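Local structure of resiniferatoxin-binding, phosphotriesterase-related protein (Rhodobacter sphaeroides 2.4.1, 3K2G) at residues V235-N240 with E260-G265; H30-E35 with T342-N347; D40-W45 with V75-I80. The protein probably acts as a zinc-dependent phosphoric ester hydrolase of the phosphotriesterase family, a TIM barrel that holds two zinc ions per subunit. One frame throughout, in Å; residues are numbered along the deposited sequence.

Contact 1 (V235-N240 with E260-G265); sequences VLCHMN and EFDMIG. With ZN (zinc ion), chain J.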
loop_
_atom_site.group_PDB
_atom_site.type_symbol
_atom_site.label_atom_id
_atom_site.label_comp_id
_atom_site.label_asym_id
_atom_site.label_seq_id
_atom_site.Cartn_x
_atom_site.Cartn_y
_atom_site.Cartn_z
ATOM N N VAL B 235 -18.498 1.508 23.365
ATOM C CA VAL B 235 -18.595 1.838 21.950
ATOM C C VAL B 235 -17.752 3.067 21.631
ATOM O O VAL B 235 -17.928 4.119 22.250
ATOM C CB VAL B 235 -20.058 2.148 21.547
ATOM C CG1 VAL B 235 -20.118 2.544 20.077
ATOM C CG2 VAL B 235 -20.949 0.926 21.806
ATOM N N LEU B 236 -16.834 2.926 20.678
ATOM C CA LEU B 236 -15.983 4.034 20.262
ATOM C C LEU B 236 -16.620 4.674 19.034
ATOM O O LEU B 236 -16.682 4.050 17.972
ATOM C CB LEU B 236 -14.583 3.530 19.906
ATOM C CG LEU B 236 -13.787 2.880 21.038
ATOM C CD1 LEU B 236 -12.516 2.266 20.474
ATOM C CD2 LEU B 236 -13.453 3.915 22.099
ATOM N N CYS B 237 -17.084 5.913 19.186
ATOM C CA CYS B 237 -17.747 6.642 18.099
ATOM C C CYS B 237 -16.828 7.282 17.074
ATOM O O CYS B 237 -15.654 7.538 17.335
ATOM C CB CYS B 237 -18.630 7.757 18.666
ATOM S SG CYS B 237 -19.944 7.225 19.791
ATOM N N HIS B 238 -17.397 7.546 15.903
ATOM C CA HIS B 238 -16.688 8.229 14.823
ATOM C C HIS B 238 -15.412 7.557 14.336
ATOM O O HIS B 238 -14.356 8.183 14.240
ATOM C CB HIS B 238 -16.403 9.662 15.269
ATOM C CG HIS B 238 -17.570 10.311 15.948
ATOM N ND1 HIS B 238 -18.864 10.162 15.495
ATOM C CD2 HIS B 238 -17.644 11.097 17.050
ATOM C CE1 HIS B 238 -19.685 10.829 16.289
ATOM N NE2 HIS B 238 -18.970 11.404 17.240
HETATM N N MSE B 239 -15.521 6.282 13.999
HETATM C CA MSE B 239 -14.365 5.546 13.509
HETATM C C MSE B 239 -14.077 5.809 12.033
HETATM O O MSE B 239 -12.955 5.613 11.576
HETATM C CB MSE B 239 -14.577 4.054 13.734
HETATM C CG MSE B 239 -14.619 3.678 15.216
HETATM SE SE MSE B 239 -13.056 4.283 16.195
HETATM C CE MSE B 239 -11.731 3.254 15.227
ATOM N N ASN B 240 -15.092 6.267 11.299
ATOM C CA ASN B 240 -14.968 6.534 9.865
ATOM C C ASN B 240 -13.669 7.191 9.392
ATOM O O ASN B 240 -13.037 6.702 8.462
ATOM C CB ASN B 240 -16.147 7.381 9.372
ATOM C CG ASN B 240 -17.484 6.697 9.572
ATOM O OD1 ASN B 240 -18.185 6.373 8.608
ATOM N ND2 ASN B 240 -17.848 6.476 10.826
ATOM N N GLU B 260 -17.632 2.073 16.061
ATOM C CA GLU B 260 -18.823 2.637 15.454
ATOM C C GLU B 260 -18.582 3.541 14.254
ATOM O O GLU B 260 -18.029 4.632 14.379
ATOM C CB GLU B 260 -19.627 3.390 16.517
ATOM C CG GLU B 260 -21.000 3.828 16.050
ATOM C CD GLU B 260 -21.841 4.386 17.186
ATOM O OE1 GLU B 260 -21.639 5.555 17.582
ATOM O OE2 GLU B 260 -22.697 3.637 17.693
ATOM N N PHE B 261 -18.985 3.064 13.081
ATOM C CA PHE B 261 -18.879 3.845 11.856
ATOM C C PHE B 261 -20.230 4.549 11.743
ATOM O O PHE B 261 -21.093 4.173 10.957
ATOM C CB PHE B 261 -18.617 2.919 10.667
ATOM C CG PHE B 261 -17.229 2.340 10.668
ATOM C CD1 PHE B 261 -16.181 3.004 10.037
ATOM C CD2 PHE B 261 -16.958 1.160 11.351
ATOM C CE1 PHE B 261 -14.880 2.504 10.092
ATOM C CE2 PHE B 261 -15.664 0.651 11.414
ATOM C CZ PHE B 261 -14.623 1.321 10.782
ATOM N N ASP B 262 -20.392 5.564 12.586
ATOM C CA ASP B 262 -21.612 6.355 12.669
ATOM C C ASP B 262 -21.652 7.562 11.739
ATOM O O ASP B 262 -22.503 8.428 11.903
ATOM C CB ASP B 262 -21.805 6.842 14.110
ATOM C CG ASP B 262 -20.505 7.314 14.747
ATOM O OD1 ASP B 262 -19.769 8.099 14.109
ATOM O OD2 ASP B 262 -20.221 6.901 15.893
HETATM N N MSE B 263 -20.747 7.629 10.770
HETATM C CA MSE B 263 -20.730 8.775 9.864
HETATM C C MSE B 263 -21.073 8.416 8.426
HETATM O O MSE B 263 -20.760 9.159 7.491
HETATM C CB MSE B 263 -19.371 9.470 9.941
HETATM C CG MSE B 263 -19.159 10.160 11.283
HETATM SE SE MSE B 263 -17.343 10.581 11.778
HETATM C CE MSE B 263 -16.873 11.708 10.256
ATOM N N ILE B 264 -21.736 7.277 8.263
ATOM C CA ILE B 264 -22.148 6.812 6.948
ATOM C C ILE B 264 -23.006 7.858 6.255
ATOM O O ILE B 264 -24.027 8.288 6.795
ATOM C CB ILE B 264 -22.999 5.542 7.044
ATOM C CG1 ILE B 264 -22.199 4.427 7.722
ATOM C CG2 ILE B 264 -23.493 5.152 5.655
ATOM C CD1 ILE B 264 -20.917 4.069 7.018
ATOM N N GLY B 265 -22.602 8.248 5.054
ATOM C CA GLY B 265 -23.369 9.231 4.312
ATOM C C GLY B 265 -22.871 10.651 4.496
ATOM O O GLY B 265 -23.184 11.525 3.679
HETATM ZN ZN ZN J . -19.925 12.937 18.661
HETATM O O HOH W 1 -21.662 13.186 17.460
HETATM O O HOH W 2 -19.546 14.581 16.943
#
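His238 crosses to the carboxylate of Asp262, and its side chain can be followed atom by atom. CB lies 3.7 Å from SE of selenomethionine Met263, whose selenium stands oblique to the imidazole. CG lies beside the backbone N, and a chi2 of -41° turns ND1 to Asp262. ND1 donates to Asp262 OD1 over 2.6 Å, reaching it from above the carboxylate plane, the ring and carboxylate planes being 69° apart. CE1 also lies near Asp262 OD1, and CE1 and CD2 flank NE2, which binds a zinc ion at 2.3 Å; His209 and Glu177 bind the same ion.

The same carboxylate also holds the backbone: His238 N donates to Asp262 OD2 at 2.9 Å, nearly straight and on the syn side, with a weak second bond to OD1. Bonded to both ND1 and the backbone N, Asp262 is a second-shell residue that would hold the rotation of a metal ligand. Further back, on the strands themselves, Glu260 N donates to Leu236 O at 2.9 Å, and Met239 N reaches Glu260 O at 3.0 Å. Met239, also selenomethionine, places CB over one face of the Phe261 ring, 4.0 Å from its centroid and 11° off the normal, a CH-pi contact.

Strands 234-236 and 258-261 are parallel neighbours joined through helix 246-255, a beta-alpha-beta unit of the TIM barrel. Helix 246-255 packs on Leu236 and Met239, helix 280-292 lies against Phe261 and Asn240, and strand 299-301 flanks Glu260 on the side away from strand 234-236.

Contact 2 (H30-E35 with T342-N347); sequences HTLMHE and TLMVTN. With ZN (zinc ion), chain I.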
loop_
_atom_site.group_PDB
_atom_site.type_symbol
_atom_site.label_atom_id
_atom_site.label_comp_id
_atom_site.label_asym_id
_atom_site.label_seq_id
_atom_site.Cartn_x
_atom_site.Cartn_y
_atom_site.Cartn_z
ATOM N N HIS B 30 -33.764 -4.210 13.961
ATOM C CA HIS B 30 -33.013 -3.362 13.034
ATOM C C HIS B 30 -32.837 -2.015 13.725
ATOM O O HIS B 30 -33.804 -1.279 13.924
ATOM C CB HIS B 30 -33.807 -3.216 11.737
ATOM C CG HIS B 30 -32.963 -2.912 10.541
ATOM N ND1 HIS B 30 -32.529 -1.640 10.237
ATOM C CD2 HIS B 30 -32.463 -3.722 9.579
ATOM C CE1 HIS B 30 -31.797 -1.679 9.138
ATOM N NE2 HIS B 30 -31.741 -2.931 8.719
ATOM N N THR B 31 -31.590 -1.690 14.061
ATOM C CA THR B 31 -31.303 -0.482 14.823
ATOM C C THR B 31 -30.203 0.457 14.338
ATOM O O THR B 31 -29.221 0.032 13.734
ATOM C CB THR B 31 -30.941 -0.889 16.278
ATOM O OG1 THR B 31 -32.014 -1.653 16.841
ATOM C CG2 THR B 31 -30.657 0.332 17.143
ATOM N N LEU B 32 -30.387 1.745 14.634
ATOM C CA LEU B 32 -29.401 2.772 14.333
ATOM C C LEU B 32 -28.834 3.116 15.713
ATOM O O LEU B 32 -29.525 3.689 16.559
ATOM C CB LEU B 32 -30.056 4.010 13.698
ATOM C CG LEU B 32 -30.501 3.926 12.236
ATOM C CD1 LEU B 32 -31.220 5.219 11.839
ATOM C CD2 LEU B 32 -29.282 3.714 11.350
HETATM N N MSE B 33 -27.576 2.742 15.932
HETATM C CA MSE B 33 -26.895 2.954 17.201
HETATM C C MSE B 33 -26.519 4.383 17.569
HETATM O O MSE B 33 -26.209 4.662 18.729
HETATM C CB MSE B 33 -25.616 2.114 17.243
HETATM C CG MSE B 33 -25.838 0.625 17.499
HETATM SE SE MSE B 33 -26.653 0.230 19.165
HETATM C CE MSE B 33 -25.445 1.223 20.289
ATOM N N HIS B 34 -26.546 5.294 16.608
ATOM C CA HIS B 34 -26.130 6.647 16.928
ATOM C C HIS B 34 -26.786 7.713 16.062
ATOM O O HIS B 34 -26.323 8.007 14.958
ATOM C CB HIS B 34 -24.603 6.710 16.808
ATOM C CG HIS B 34 -23.997 7.972 17.326
ATOM N ND1 HIS B 34 -22.968 7.973 18.241
ATOM C CD2 HIS B 34 -24.238 9.270 17.026
ATOM C CE1 HIS B 34 -22.598 9.218 18.483
ATOM N NE2 HIS B 34 -23.352 10.024 17.757
ATOM N N GLU B 35 -27.858 8.297 16.582
ATOM C CA GLU B 35 -28.588 9.341 15.865
ATOM C C GLU B 35 -29.092 10.393 16.842
ATOM O O GLU B 35 -29.391 10.086 17.997
ATOM C CB GLU B 35 -29.807 8.756 15.148
ATOM C CG GLU B 35 -29.535 7.583 14.230
ATOM C CD GLU B 35 -28.670 7.950 13.034
ATOM O OE1 GLU B 35 -28.719 9.118 12.593
ATOM O OE2 GLU B 35 -27.952 7.059 12.528
ATOM N N THR B 342 -26.141 -9.119 10.793
ATOM C CA THR B 342 -25.272 -9.027 11.965
ATOM C C THR B 342 -24.981 -7.565 12.325
ATOM O O THR B 342 -24.996 -7.178 13.492
ATOM C CB THR B 342 -23.929 -9.763 11.712
ATOM O OG1 THR B 342 -24.173 -11.169 11.588
ATOM C CG2 THR B 342 -22.947 -9.515 12.855
ATOM N N LEU B 343 -24.734 -6.757 11.304
ATOM C CA LEU B 343 -24.428 -5.348 11.501
ATOM C C LEU B 343 -25.586 -4.514 12.039
ATOM O O LEU B 343 -25.389 -3.699 12.934
ATOM C CB LEU B 343 -23.928 -4.737 10.183
ATOM C CG LEU B 343 -22.591 -5.290 9.681
ATOM C CD1 LEU B 343 -22.308 -4.794 8.277
ATOM C CD2 LEU B 343 -21.491 -4.865 10.628
HETATM N N MSE B 344 -26.789 -4.730 11.511
HETATM C CA MSE B 344 -27.955 -3.942 11.919
HETATM C C MSE B 344 -28.834 -4.489 13.032
HETATM O O MSE B 344 -29.681 -3.763 13.559
HETATM C CB MSE B 344 -28.849 -3.672 10.709
HETATM C CG MSE B 344 -28.142 -2.953 9.571
HETATM SE SE MSE B 344 -27.260 -1.300 10.093
HETATM C CE MSE B 344 -28.861 -0.272 10.466
ATOM N N VAL B 345 -28.659 -5.761 13.385
ATOM C CA VAL B 345 -29.492 -6.359 14.422
ATOM C C VAL B 345 -28.680 -7.038 15.511
ATOM O O VAL B 345 -28.738 -6.648 16.679
ATOM C CB VAL B 345 -30.469 -7.414 13.828
ATOM C CG1 VAL B 345 -31.293 -8.047 14.944
ATOM C CG2 VAL B 345 -31.388 -6.771 12.800
ATOM N N THR B 346 -27.914 -8.049 15.125
ATOM C CA THR B 346 -27.123 -8.796 16.092
ATOM C C THR B 346 -26.118 -7.942 16.864
ATOM O O THR B 346 -26.072 -8.005 18.093
ATOM C CB THR B 346 -26.382 -9.973 15.419
ATOM O OG1 THR B 346 -27.274 -10.651 14.523
ATOM C CG2 THR B 346 -25.912 -10.971 16.476
ATOM N N ASN B 347 -25.322 -7.136 16.169
ATOM C CA ASN B 347 -24.344 -6.320 16.874
ATOM C C ASN B 347 -24.990 -5.306 17.810
ATOM O O ASN B 347 -24.547 -5.151 18.945
ATOM C CB ASN B 347 -23.389 -5.644 15.892
ATOM C CG ASN B 347 -22.396 -6.627 15.292
ATOM O OD1 ASN B 347 -22.356 -7.796 15.684
ATOM N ND2 ASN B 347 -21.591 -6.160 14.350
HETATM ZN ZN ZN I . -23.369 12.263 17.748
HETATM O O HOH W 1 -21.662 13.186 17.460
#
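Met344, a selenomethionine, lies against the imidazole of His30, and these two residues bury more surface in the contact than any others. Met344 CB stands over one face of the His30 ring, 3.8 Å from the centroid and 18° off the normal, shifted toward the rim near NE2: a CH-pi contact. The chain then bends at both chi2 and chi3, which folds the methyl back toward the strand. There CE comes within 3.5 Å of His30 CE1 and 3.3 Å of Thr31 O, and it also reaches Leu32 CD2 at 4.1 Å. Selenium is farther off and oblique to the imidazole; the near atoms are CB, CG and CE.

The first torsion of His30 (chi1 -155°) puts CG beside the carbonyl carbon, and this brings the imidazole to the helix although its CB points away. His30 CA also makes a CH...O contact with Met344 O at 3.4 Å. That carbonyl accepts a hydrogen bond from Thr31 N at 2.9 Å, nearly straight at 164°. Four places on from Met344 is Pro348, which has no N-H for the usual helical bond, so Met344 O is available to Thr31. The helix has a wider, pi-type turn here, with Asn347 N bonded to Thr342 O at 2.7 Å. Val345 adds a methyl, CG2, 3.7 Å from His30 N.

The contact joins an early strand of the TIM barrel, 31-32, to the last helix of the chain, 337-352, beside the barrel wall. Strand 31-32 runs parallel to strand 102-105 and leads to His34, a zinc ligand. Helix 337-352 reaches strand 299-301 through Leu343 and Asn347, while Met344 and His30 also touch helix 321-332.

Contact 3 (D40-W45 with V75-I80); sequences DCRCWW and VNKHNI. With DTV ((2S,3S)-1,4-dimercaptobutane-2,3-diol), chain K.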
loop_
_atom_site.group_PDB
_atom_site.type_symbol
_atom_site.label_atom_id
_atom_site.label_comp_id
_atom_site.label_asym_id
_atom_site.label_seq_id
_atom_site.Cartn_x
_atom_site.Cartn_y
_atom_site.Cartn_z
ATOM N N ASP B 40 -28.880 20.663 20.071
ATOM C CA ASP B 40 -28.476 22.060 19.984
ATOM C C ASP B 40 -26.954 22.159 19.858
ATOM O O ASP B 40 -26.224 21.865 20.804
ATOM C CB ASP B 40 -28.970 22.813 21.225
ATOM C CG ASP B 40 -28.510 24.256 21.254
ATOM O OD1 ASP B 40 -28.647 24.946 20.221
ATOM O OD2 ASP B 40 -28.019 24.700 22.315
ATOM N N CYS B 41 -26.486 22.575 18.682
ATOM C CA CYS B 41 -25.054 22.695 18.412
ATOM C C CYS B 41 -24.626 24.136 18.135
ATOM O O CYS B 41 -23.599 24.372 17.500
ATOM C CB CYS B 41 -24.684 21.831 17.205
ATOM S SG CYS B 41 -24.917 20.059 17.459
ATOM N N ARG B 42 -25.408 25.096 18.614
ATOM C CA ARG B 42 -25.105 26.509 18.402
ATOM C C ARG B 42 -23.735 26.942 18.933
ATOM O O ARG B 42 -23.145 27.896 18.430
ATOM C CB ARG B 42 -26.198 27.377 19.033
ATOM C CG ARG B 42 -27.579 27.161 18.432
ATOM C CD ARG B 42 -28.592 28.147 18.997
ATOM N NE ARG B 42 -28.203 29.538 18.759
ATOM C CZ ARG B 42 -28.036 30.081 17.554
ATOM N NH1 ARG B 42 -28.226 29.354 16.458
ATOM N NH2 ARG B 42 -27.680 31.355 17.443
ATOM N N CYS B 43 -23.230 26.244 19.944
ATOM C CA CYS B 43 -21.932 26.585 20.517
ATOM C C CYS B 43 -20.774 26.144 19.623
ATOM O O CYS B 43 -19.609 26.242 20.007
ATOM C CB CYS B 43 -21.795 25.962 21.909
ATOM S SG CYS B 43 -22.371 24.255 22.006
ATOM N N TRP B 44 -21.101 25.660 18.429
ATOM C CA TRP B 44 -20.088 25.211 17.477
ATOM C C TRP B 44 -20.143 25.998 16.170
ATOM O O TRP B 44 -19.540 25.610 15.166
ATOM C CB TRP B 44 -20.245 23.711 17.203
ATOM C CG TRP B 44 -19.375 22.870 18.090
ATOM C CD1 TRP B 44 -18.028 22.679 17.970
ATOM C CD2 TRP B 44 -19.775 22.171 19.276
ATOM N NE1 TRP B 44 -17.562 21.908 19.007
ATOM C CE2 TRP B 44 -18.612 21.584 19.826
ATOM C CE3 TRP B 44 -21.000 21.989 19.932
ATOM C CZ2 TRP B 44 -18.639 20.822 21.000
ATOM C CZ3 TRP B 44 -21.027 21.229 21.105
ATOM C CH2 TRP B 44 -19.851 20.658 21.624
ATOM N N TRP B 45 -20.871 27.109 16.194
ATOM C CA TRP B 45 -20.990 27.966 15.026
ATOM C C TRP B 45 -19.595 28.423 14.608
ATOM O O TRP B 45 -18.772 28.788 15.448
ATOM C CB TRP B 45 -21.874 29.176 15.351
ATOM C CG TRP B 45 -21.994 30.160 14.231
ATOM C CD1 TRP B 45 -22.319 29.890 12.932
ATOM C CD2 TRP B 45 -21.797 31.577 14.311
ATOM N NE1 TRP B 45 -22.333 31.052 12.196
ATOM C CE2 TRP B 45 -22.016 32.101 13.016
ATOM C CE3 TRP B 45 -21.455 32.453 15.348
ATOM C CZ2 TRP B 45 -21.906 33.467 12.734
ATOM C CZ3 TRP B 45 -21.345 33.813 15.068
ATOM C CH2 TRP B 45 -21.568 34.305 13.767
ATOM N N VAL B 75 -21.035 26.983 9.399
ATOM C CA VAL B 75 -21.089 28.403 9.076
ATOM C C VAL B 75 -22.517 28.928 9.205
ATOM O O VAL B 75 -22.726 30.109 9.480
ATOM C CB VAL B 75 -20.619 28.683 7.628
ATOM C CG1 VAL B 75 -21.668 28.213 6.638
ATOM C CG2 VAL B 75 -20.357 30.166 7.442
ATOM N N ASN B 76 -23.488 28.034 9.021
ATOM C CA ASN B 76 -24.912 28.381 9.052
ATOM C C ASN B 76 -25.578 28.194 10.415
ATOM O O ASN B 76 -25.648 27.081 10.934
ATOM C CB ASN B 76 -25.659 27.538 8.008
ATOM C CG ASN B 76 -27.000 28.131 7.618
ATOM O OD1 ASN B 76 -27.066 29.084 6.837
ATOM N ND2 ASN B 76 -28.075 27.574 8.159
ATOM N N LYS B 77 -26.090 29.286 10.981
ATOM C CA LYS B 77 -26.757 29.237 12.280
ATOM C C LYS B 77 -28.034 28.399 12.263
ATOM O O LYS B 77 -28.334 27.694 13.224
ATOM C CB LYS B 77 -27.096 30.656 12.762
ATOM C CG LYS B 77 -25.891 31.498 13.137
ATOM C CD LYS B 77 -26.318 32.885 13.606
ATOM C CE LYS B 77 -25.117 33.731 13.996
ATOM N NZ LYS B 77 -25.525 35.086 14.462
ATOM N N HIS B 78 -28.782 28.480 11.171
ATOM C CA HIS B 78 -30.037 27.744 11.031
ATOM C C HIS B 78 -29.823 26.232 10.970
ATOM O O HIS B 78 -30.699 25.450 11.342
ATOM C CB HIS B 78 -30.758 28.209 9.760
ATOM C CG HIS B 78 -32.020 27.460 9.464
ATOM N ND1 HIS B 78 -33.073 27.389 10.352
ATOM C CD2 HIS B 78 -32.412 26.777 8.363
ATOM C CE1 HIS B 78 -34.059 26.696 9.810
ATOM N NE2 HIS B 78 -33.683 26.312 8.603
ATOM N N ASN B 79 -28.643 25.835 10.510
ATOM C CA ASN B 79 -28.281 24.430 10.343
ATOM C C ASN B 79 -27.917 23.689 11.630
ATOM O O ASN B 79 -28.273 22.527 11.807
ATOM C CB ASN B 79 -27.108 24.349 9.359
ATOM C CG ASN B 79 -26.695 22.925 9.037
ATOM O OD1 ASN B 79 -27.516 22.093 8.661
ATOM N ND2 ASN B 79 -25.404 22.645 9.166
ATOM N N ILE B 80 -27.217 24.375 12.526
ATOM C CA ILE B 80 -26.738 23.768 13.759
ATOM C C ILE B 80 -27.705 23.612 14.932
ATOM O O ILE B 80 -27.396 23.985 16.063
ATOM C CB ILE B 80 -25.461 24.496 14.240
ATOM C CG1 ILE B 80 -25.756 25.975 14.488
ATOM C CG2 ILE B 80 -24.365 24.358 13.186
ATOM C CD1 ILE B 80 -24.531 26.779 14.889
HETATM S S1 DTV K . -17.208 18.035 17.264
HETATM C C1 DTV K . -18.858 17.709 18.058
HETATM C C2 DTV K . -19.995 18.546 17.470
HETATM O O2 DTV K . -20.111 18.224 16.093
HETATM C C3 DTV K . -21.322 18.233 18.183
HETATM O O3 DTV K . -21.651 16.878 17.990
HETATM C C4 DTV K . -22.482 19.078 17.655
HETATM S S4 DTV K . -23.652 19.534 18.961
#
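Val75 offers its carbonyl O to Trp45, whose NE1 donates to it at 2.9 Å; the oxygen lies in the indole plane, but NE1 sits well above the carbonyl plane. Two residues on, Lys77 runs fully extended beyond CG across one face of the same indole. Its CE lies 3.5 Å from the centroid of the six-membered ring, 14° off the normal, and NZ follows at 4.4 Å, giving a CH-pi and a cation-pi contact together. Lys77 O meets the edge of the Arg42 guanidinium, with NH1 at 3.6 Å. Segment 40-45, a loop that follows strand 39-40, lines the ligand pocket above the metal site of the TIM barrel; segment 75-80, a loop leading into strand 81-82, packs on it. At Ile80, CG1 stands between backbone N and carbonyl carbon (chi1 60°), which carries CD1 to 3.6 Å from Trp45 CB. Ile80 O accepts from Cys41 N at 3.1 Å, the donor lying above the carbonyl plane. Cys41 SG is disulfide-bonded to S4 of the dithiol DTV at 2.0 Å, and one indole face of Trp44 lies against that ligand, which Tyr136 also hydrogen-bonds.

Contacts 1 and 2 adjoin, with centres about 12 Å apart; their carboxylate and imidazole meet where Glu260 OE1 lies 2.8 Å from His34 ND1, a weak hydrogen bond. Each supplies a ligand to a different zinc ion, His238 and His34, and one water bridges the two zinc ions and so is common to contacts 1 and 2. Contact 3 stands apart, its centre about 21 Å from that of contact 1 and 28 Å from that of contact 2, across the chain's centre from the latter. Contact 2 joins residues near the two ends of the chain and encloses contact 3 and then contact 1. The residues just past the ends of the barrel strands carry the metals, while loop 40-45 carries the covalently bound dithiol, with the side chain of Cys41 about 8 Å from a zinc ion.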